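Peridinin-chlorophyll A protein (Amphidinium carterae, PDB 2C9E) probably serves as a water-soluble antenna that captures blue-green light, holding peridinin and chlorophyll a inside an all-helical protein. Local coordinates at residues 201-206 with 294-299; 220-225 with 288-293. All coordinates share one frame; numbering follows the deposited sequence.

Interaction 1: residues 201-206 with 294-299; sequences PEISKY and ADLQMA. With DGD (digalactosyl diacyl glycerol (dgdg)), chain K.
Leu296 presses its two methyls into the groove between Glu202 and Tyr206. CD2 sits over one face of the Tyr206 ring, 4.1 Å from the ring centroid and displaced toward the CG side, in a CH-pi contact; CD1 lies 3.7 Å from the backbone O of Glu202. With CG anti to the backbone N (chi1 -176°), the Tyr206 ring reaches beneath Leu296, and the two side chains cross nearly at right angles. Ile203 CD1 flanks the same leucine more loosely, 4.4 Å from Leu296 CD2. The hydroxyl of Tyr206 is bonded to the carbonyl of Pro291. Helices 201-213 and 293-302 run almost antiparallel in the all-helical peridinin-chlorophyll fold, their short segments 160° apart with axes 10.0 Å from each other, and no direct hydrogen bond joins segments 201-206 and 294-299. Toward Ala299 the contact thins to its partly exposed side, where CB meets the CG of Glu202 at 3.9 Å and the bent glutamate chain ends at a water that donates to both Glu202 OE2 and Ala299 O. On the lipid side, Gln297 lays its amide near the galactolipid ester, CD 3.2 Å from DGD O1A, while NE2 bonds to Asn293 OD1 and a chlorophyll carbonyl. Cutting Gln297 back to an alanine is likely to leave Asn293 OD1 and that chlorophyll oxygen without this donor and to open a gap beside the ester.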
# COMPACT_ATOMS: atom_id res chain seq x y z
N PRO A 201 4.85 -5.03 17.07
CA PRO A 201 3.75 -4.73 17.97
C PRO A 201 3.10 -3.35 17.83
O PRO A 201 1.88 -3.25 17.74
CB PRO A 201 4.37 -4.98 19.36
CG PRO A 201 5.89 -4.80 19.13
CD PRO A 201 6.05 -5.49 17.80
N GLU A 202 3.91 -2.28 17.82
CA GLU A 202 3.33 -0.93 17.68
C GLU A 202 2.58 -0.72 16.34
O GLU A 202 1.48 -0.16 16.32
CB GLU A 202 4.43 0.15 17.78
CG GLU A 202 5.25 0.15 19.05
CD GLU A 202 6.25 -1.01 19.11
OE1 GLU A 202 6.49 -1.68 18.05
OE2 GLU A 202 6.81 -1.25 20.23
N ILE A 203 3.17 -1.18 15.23
CA ILE A 203 2.58 -0.99 13.92
C ILE A 203 1.32 -1.81 13.77
O ILE A 203 0.31 -1.34 13.21
CB ILE A 203 3.63 -1.35 12.82
CG1 ILE A 203 4.77 -0.33 12.88
CG2 ILE A 203 3.01 -1.33 11.40
CD1 ILE A 203 4.42 0.98 12.18
N SER A 204 1.34 -3.03 14.30
CA SER A 204 0.16 -3.87 14.21
C SER A 204 -0.96 -3.25 15.01
O SER A 204 -2.11 -3.17 14.54
CB SER A 204 0.42 -5.28 14.75
OG SER A 204 1.21 -5.98 13.82
N LYS A 205 -0.64 -2.80 16.23
CA LYS A 205 -1.71 -2.24 17.01
C LYS A 205 -2.29 -1.00 16.32
O LYS A 205 -3.52 -0.85 16.32
CB LYS A 205 -1.25 -1.95 18.45
CG LYS A 205 -2.36 -1.40 19.37
CD LYS A 205 -3.77 -2.05 19.21
CE LYS A 205 -4.06 -3.28 20.13
NZ LYS A 205 -3.44 -4.62 19.77
N TYR A 206 -1.44 -0.17 15.70
CA TYR A 206 -1.90 1.03 14.98
C TYR A 206 -2.86 0.64 13.85
O TYR A 206 -3.98 1.17 13.74
CB TYR A 206 -0.69 1.78 14.41
CG TYR A 206 -1.07 3.08 13.75
CD1 TYR A 206 -1.38 4.20 14.51
CD2 TYR A 206 -1.23 3.17 12.35
CE1 TYR A 206 -1.86 5.38 13.92
CE2 TYR A 206 -1.70 4.36 11.74
CZ TYR A 206 -2.02 5.45 12.54
OH TYR A 206 -2.46 6.62 11.96
N ALA A 294 1.62 10.92 16.15
CA ALA A 294 2.60 11.38 17.13
C ALA A 294 2.77 10.34 18.20
O ALA A 294 3.88 10.08 18.62
CB ALA A 294 2.16 12.71 17.75
N ASP A 295 1.67 9.76 18.66
CA ASP A 295 1.74 8.76 19.69
C ASP A 295 2.37 7.48 19.16
O ASP A 295 3.00 6.77 19.90
CB ASP A 295 0.35 8.43 20.22
CG ASP A 295 -0.23 9.53 21.10
OD1 ASP A 295 0.51 10.38 21.62
OD2 ASP A 295 -1.45 9.53 21.29
N LEU A 296 2.15 7.18 17.88
CA LEU A 296 2.76 5.99 17.30
C LEU A 296 4.27 6.18 17.24
O LEU A 296 5.01 5.28 17.59
CB LEU A 296 2.22 5.70 15.91
CG LEU A 296 2.99 4.62 15.11
CD1 LEU A 296 2.83 3.25 15.76
CD2 LEU A 296 2.48 4.61 13.62
N GLN A 297 4.72 7.35 16.79
CA GLN A 297 6.16 7.59 16.73
C GLN A 297 6.84 7.56 18.10
O GLN A 297 7.99 7.10 18.18
CB GLN A 297 6.47 8.91 16.03
CG GLN A 297 5.88 9.01 14.61
CD GLN A 297 6.31 7.87 13.69
OE1 GLN A 297 7.49 7.61 13.52
NE2 GLN A 297 5.34 7.18 13.09
N MET A 298 6.19 8.05 19.17
CA MET A 298 6.79 7.98 20.51
C MET A 298 6.94 6.50 20.89
O MET A 298 7.96 6.07 21.37
CB MET A 298 5.92 8.64 21.60
CG MET A 298 6.17 10.11 21.83
SD MET A 298 7.90 10.51 22.23
CE MET A 298 8.12 12.04 21.36
N ALA A 299 5.91 5.69 20.68
CA ALA A 299 6.02 4.27 21.00
C ALA A 299 7.13 3.56 20.15
O ALA A 299 7.89 2.73 20.67
CB ALA A 299 4.66 3.62 20.80
C1A DGD K . 6.74 9.73 10.31
C2A DGD K . 6.24 8.53 9.49
C3A DGD K . 4.71 8.49 9.35
C4A DGD K . 4.18 9.56 8.37
C5A DGD K . 2.76 9.24 7.90
C6A DGD K . 2.54 8.94 6.41
C7A DGD K . 3.61 8.10 5.71
C8A DGD K . 3.01 6.91 4.90
C9A DGD K . 4.14 5.91 4.52
CAA DGD K . 4.31 4.74 5.48
CBA DGD K . 4.32 3.33 4.79
CCA DGD K . 4.46 3.33 3.22
CDA DGD K . 3.12 2.94 2.58
CEA DGD K . 3.18 2.69 1.10
CFA DGD K . 3.40 1.22 0.67
CGA DGD K . 2.99 1.07 -0.84
CHA DGD K . 2.76 -0.38 -1.29
CIA DGD K . 1.82 -1.18 -0.36
O1A DGD K . 6.09 10.07 11.33
C1B DGD K . 11.10 9.91 11.78
C2B DGD K . 12.61 10.21 11.78
C3B DGD K . 13.43 9.05 12.35
C4B DGD K . 14.93 9.34 12.40
C5B DGD K . 15.75 8.07 12.72
C6B DGD K . 15.32 7.38 14.04
C7B DGD K . 15.42 5.86 13.94
C8B DGD K . 14.67 5.30 12.71
C9B DGD K . 15.11 3.86 12.44
CAB DGD K . 14.05 3.03 11.65
CBB DGD K . 14.52 1.63 11.37
CCB DGD K . 15.23 1.46 10.04
CDB DGD K . 14.42 1.93 8.83
CEB DGD K . 14.78 3.39 8.45
CFB DGD K . 13.51 4.06 7.97
CGB DGD K . 13.46 5.48 8.21
CHB DGD K . 12.89 5.81 9.54
CIB DGD K . 12.65 7.31 9.58
O1B DGD K . 10.68 8.79 11.37
O1G DGD K . 8.10 9.94 10.24
C1G DGD K . 8.62 11.07 10.92
C2G DGD K . 8.93 10.58 12.34
O2G DGD K . 10.34 10.57 12.65
C3G DGD K . 8.24 11.50 13.36
O3G DGD K . 8.71 12.84 13.10
C1D DGD K . 9.46 13.42 14.16
C2D DGD K . 10.03 14.72 13.58
O2D DGD K . 10.92 14.43 12.49
C3D DGD K . 10.80 15.44 14.70
O3D DGD K . 11.31 16.68 14.22
C4D DGD K . 9.87 15.69 15.89
O4D DGD K . 8.90 16.67 15.54
C5D DGD K . 9.15 14.38 16.27
O5D DGD K . 8.94 14.94 18.54
C6D DGD K . 8.18 14.66 17.39
O6D DGD K . 8.45 13.81 15.18
C1E DGD K . 8.57 16.24 19.05
C2E DGD K . 9.61 16.68 20.10
O2E DGD K . 10.92 16.69 19.50
C3E DGD K . 9.64 15.67 21.26
O3E DGD K . 10.41 16.20 22.34
C4E DGD K . 8.20 15.26 21.74
O4E DGD K . 7.61 16.30 22.53
C5E DGD K . 7.29 14.96 20.51
O6E DGD K . 7.25 16.09 19.63
C6E DGD K . 5.88 14.59 20.97
O5E DGD K . 5.03 14.22 19.88
O HOH W 1 7.17 1.00 22.35

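Interaction 2: residues 220-225 with 288-293; sequences DGIDKT and TAFPGN. With MG (magnesium ion), chain L; CLA (chlorophyll a), chain C.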
# COMPACT_ATOMS: atom_id res chain seq x y z
N ASP A 220 -8.93 10.87 5.21
CA ASP A 220 -8.30 12.08 4.71
C ASP A 220 -6.82 11.88 4.57
O ASP A 220 -6.18 12.37 3.64
CB ASP A 220 -8.55 13.28 5.63
CG ASP A 220 -8.01 14.56 5.01
OD1 ASP A 220 -8.56 14.93 3.96
OD2 ASP A 220 -7.03 15.15 5.51
N GLY A 221 -6.26 11.18 5.54
CA GLY A 221 -4.84 10.89 5.48
C GLY A 221 -4.54 10.03 4.26
O GLY A 221 -3.58 10.28 3.52
N ILE A 222 -5.37 9.02 4.02
CA ILE A 222 -5.13 8.15 2.86
C ILE A 222 -5.22 8.96 1.59
O ILE A 222 -4.43 8.80 0.66
CB ILE A 222 -6.16 7.02 2.76
CG1 ILE A 222 -6.05 6.09 3.99
CG2 ILE A 222 -5.99 6.28 1.41
CD1 ILE A 222 -4.65 5.43 4.17
N ASP A 223 -6.24 9.82 1.55
CA ASP A 223 -6.48 10.64 0.39
C ASP A 223 -5.29 11.56 0.12
O ASP A 223 -4.84 11.65 -1.01
CB ASP A 223 -7.74 11.47 0.59
CG ASP A 223 -8.21 12.09 -0.69
OD1 ASP A 223 -7.77 11.56 -1.73
OD2 ASP A 223 -8.99 13.06 -0.68
N LYS A 224 -4.79 12.22 1.17
CA LYS A 224 -3.64 13.12 0.99
C LYS A 224 -2.44 12.35 0.52
O LYS A 224 -1.60 12.88 -0.24
CB LYS A 224 -3.31 13.85 2.30
CG LYS A 224 -4.11 15.19 2.52
CD LYS A 224 -3.79 15.78 3.86
CE LYS A 224 -4.49 17.12 4.07
NZ LYS A 224 -5.99 17.02 3.82
N THR A 225 -2.32 11.10 0.98
CA THR A 225 -1.18 10.26 0.60
C THR A 225 -1.26 9.90 -0.88
O THR A 225 -0.26 9.90 -1.61
CB THR A 225 -1.16 8.98 1.50
OG1 THR A 225 -0.99 9.37 2.86
CG2 THR A 225 -0.02 8.07 1.16
N THR A 288 1.45 15.17 9.61
CA THR A 288 0.35 15.38 10.56
C THR A 288 -1.01 15.03 9.99
O THR A 288 -2.01 15.47 10.53
CB THR A 288 0.28 16.84 11.04
OG1 THR A 288 0.04 17.67 9.92
CG2 THR A 288 1.59 17.28 11.71
N ALA A 289 -1.04 14.18 8.96
CA ALA A 289 -2.28 13.81 8.31
C ALA A 289 -3.04 12.65 8.89
O ALA A 289 -4.24 12.62 8.78
CB ALA A 289 -2.04 13.56 6.80
N PHE A 290 -2.35 11.70 9.50
CA PHE A 290 -3.03 10.53 10.06
C PHE A 290 -3.38 10.64 11.55
O PHE A 290 -2.68 11.29 12.32
CB PHE A 290 -2.17 9.27 9.83
CG PHE A 290 -2.11 8.87 8.41
CD1 PHE A 290 -1.25 9.52 7.51
CD2 PHE A 290 -3.00 7.95 7.92
CE1 PHE A 290 -1.30 9.24 6.15
CE2 PHE A 290 -3.06 7.66 6.56
CZ PHE A 290 -2.21 8.32 5.66
N PRO A 291 -4.47 10.01 11.97
CA PRO A 291 -4.79 10.13 13.40
C PRO A 291 -3.81 9.30 14.25
O PRO A 291 -3.33 8.28 13.81
CB PRO A 291 -6.23 9.63 13.48
CG PRO A 291 -6.27 8.61 12.37
CD PRO A 291 -5.49 9.24 11.24
N GLY A 292 -3.49 9.81 15.44
CA GLY A 292 -2.57 9.15 16.35
C GLY A 292 -1.12 8.92 15.89
O GLY A 292 -0.45 8.09 16.43
N ASN A 293 -0.62 9.65 14.90
CA ASN A 293 0.74 9.39 14.47
C ASN A 293 1.81 9.80 15.46
O ASN A 293 2.81 9.12 15.57
CB ASN A 293 1.02 10.04 13.12
CG ASN A 293 2.38 9.64 12.57
OD1 ASN A 293 2.72 8.44 12.53
ND2 ASN A 293 3.17 10.64 12.12
MG MG L . -8.97 13.18 -3.25
MG CLA C . 8.21 2.04 3.49
CHA CLA C . 8.13 5.03 5.33
CHB CLA C . 8.12 0.25 6.45
CHC CLA C . 7.35 -0.85 1.75
CHD CLA C . 7.43 3.95 0.67
NA CLA C . 8.30 2.57 5.61
C1A CLA C . 8.26 3.87 6.13
C2A CLA C . 8.21 3.82 7.64
C3A CLA C . 8.45 2.35 7.96
C4A CLA C . 8.26 1.64 6.62
CMA CLA C . 9.89 2.14 8.44
CAA CLA C . 6.86 4.28 8.18
CBA CLA C . 6.85 4.47 9.69
CGA CLA C . 5.45 4.71 10.25
O1A CLA C . 5.31 4.82 11.47
O2A CLA C . 4.27 4.82 9.38
NB CLA C . 7.93 0.04 3.99
C1B CLA C . 7.98 -0.46 5.28
C2B CLA C . 7.96 -1.90 5.21
C3B CLA C . 7.76 -2.25 3.90
C4B CLA C . 7.67 -0.99 3.13
CMB CLA C . 8.20 -2.90 6.40
CAB CLA C . 7.72 -3.69 3.68
CBB CLA C . 7.54 -4.19 2.44
NC CLA C . 7.51 1.63 1.55
C1C CLA C . 7.28 0.37 1.02
C2C CLA C . 7.03 0.51 -0.41
C3C CLA C . 7.05 1.83 -0.71
C4C CLA C . 7.34 2.55 0.53
CMC CLA C . 6.77 -0.61 -1.43
CAC CLA C . 6.84 2.48 -2.06
CBC CLA C . 8.20 2.63 -2.84
ND CLA C . 7.84 3.99 3.07
C1D CLA C . 7.69 4.64 1.87
C2D CLA C . 7.97 6.04 2.00
C3D CLA C . 8.14 6.24 3.31
C4D CLA C . 8.05 4.98 3.96
CMD CLA C . 7.99 7.09 0.83
CAD CLA C . 8.29 7.23 4.35
OBD CLA C . 8.66 8.42 4.31
CBD CLA C . 8.07 6.54 5.68
CGD CLA C . 9.21 6.94 6.59
O1D CLA C . 10.21 6.24 6.65
O2D CLA C . 9.13 8.11 7.28
CED CLA C . 10.19 8.55 7.93
C1 CLA C . 2.99 5.06 10.03
C2 CLA C . 2.03 5.11 9.02
C3 CLA C . 0.92 5.93 8.86
C4 CLA C . 0.51 7.05 9.90
C5 CLA C . -0.03 5.83 7.60
C6 CLA C . 0.31 4.67 6.61
C7 CLA C . -0.52 4.75 5.30
C8 CLA C . -0.20 3.67 4.23
C9 CLA C . -0.79 4.08 2.86
C10 CLA C . -0.81 2.33 4.69
C11 CLA C . -0.88 1.21 3.61
C12 CLA C . -1.24 -0.14 4.23
C13 CLA C . -2.51 -0.19 5.09
C14 CLA C . -2.56 -1.36 6.05
C15 CLA C . -3.74 -0.21 4.17
C16 CLA C . -3.94 -1.43 3.29
C17 CLA C . -4.95 -1.11 2.23
C18 CLA C . -5.39 -2.28 1.36
C19 CLA C . -6.40 -1.80 0.35
C20 CLA C . -6.01 -3.36 2.21
O HOH W 2 -5.70 14.95 7.76
O HOH W 3 10.27 1.72 3.02
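A type II beta turn, Phe290 to Asn293, leads into helix 293-302; Phe290 and Asn293, its two ends, belong to a chlorophyll a pocket, and Phe290 packs against helix 215-231. The Phe290 ring is sandwiched: C5 of the phytyl chain lies over the centre of one face, and CA of Gly221 lies over the other, 3.9 Å from the ring centroid and displaced toward the rim. Gly221 makes this approach possible, since a CB here would collide with Phe290 CE2. At the ring edge, in plane, stand Ile222 CD1, 3.6 Å from CE2, and Thr225 OG1, 3.2 Å from CZ. Thr225 OG1 donates to Gly221 O from above the carbonyl plane (37° out of it), while its backbone N reaches the same oxygen from the opposite face. Beside this apolar centre, a water donates to Asp220 OD2 and Ala289 O, and Lys224 NZ forms a salt bridge with Asp220 OD2 (2.7 Å) on its syn side. Asp223 binds magnesium through both carboxylate oxygens, together with Ser71 and Asp75. With its hydroxyl committed to Gly221 O, Thr225 can border the phenyl edge, and segments 220-225 and 288-293 meet by packing and one water bridge, with no direct hydrogen bond between them.

How the interactions relate
From the N terminus, the chain first passes helix 60-77, which contributes to the same magnesium site as helix 215-231. Helix 201-213 then supplies the first side of interaction 1, and the next helix, 215-231, the first side of interaction 2. After helices 234-251, 261-276 and 280-285, loop 288-293 returns to close interaction 2; helix 293-302 follows at once and closes interaction 1. The loops are therefore nested, not crossed, with interaction 2 the inner one. Their centres lie 14 Å apart, and the two contacts touch where Tyr206 packs on Phe290, OH to CB 3.4 Å. Together they fasten one consecutive loop-helix unit to two successive helices.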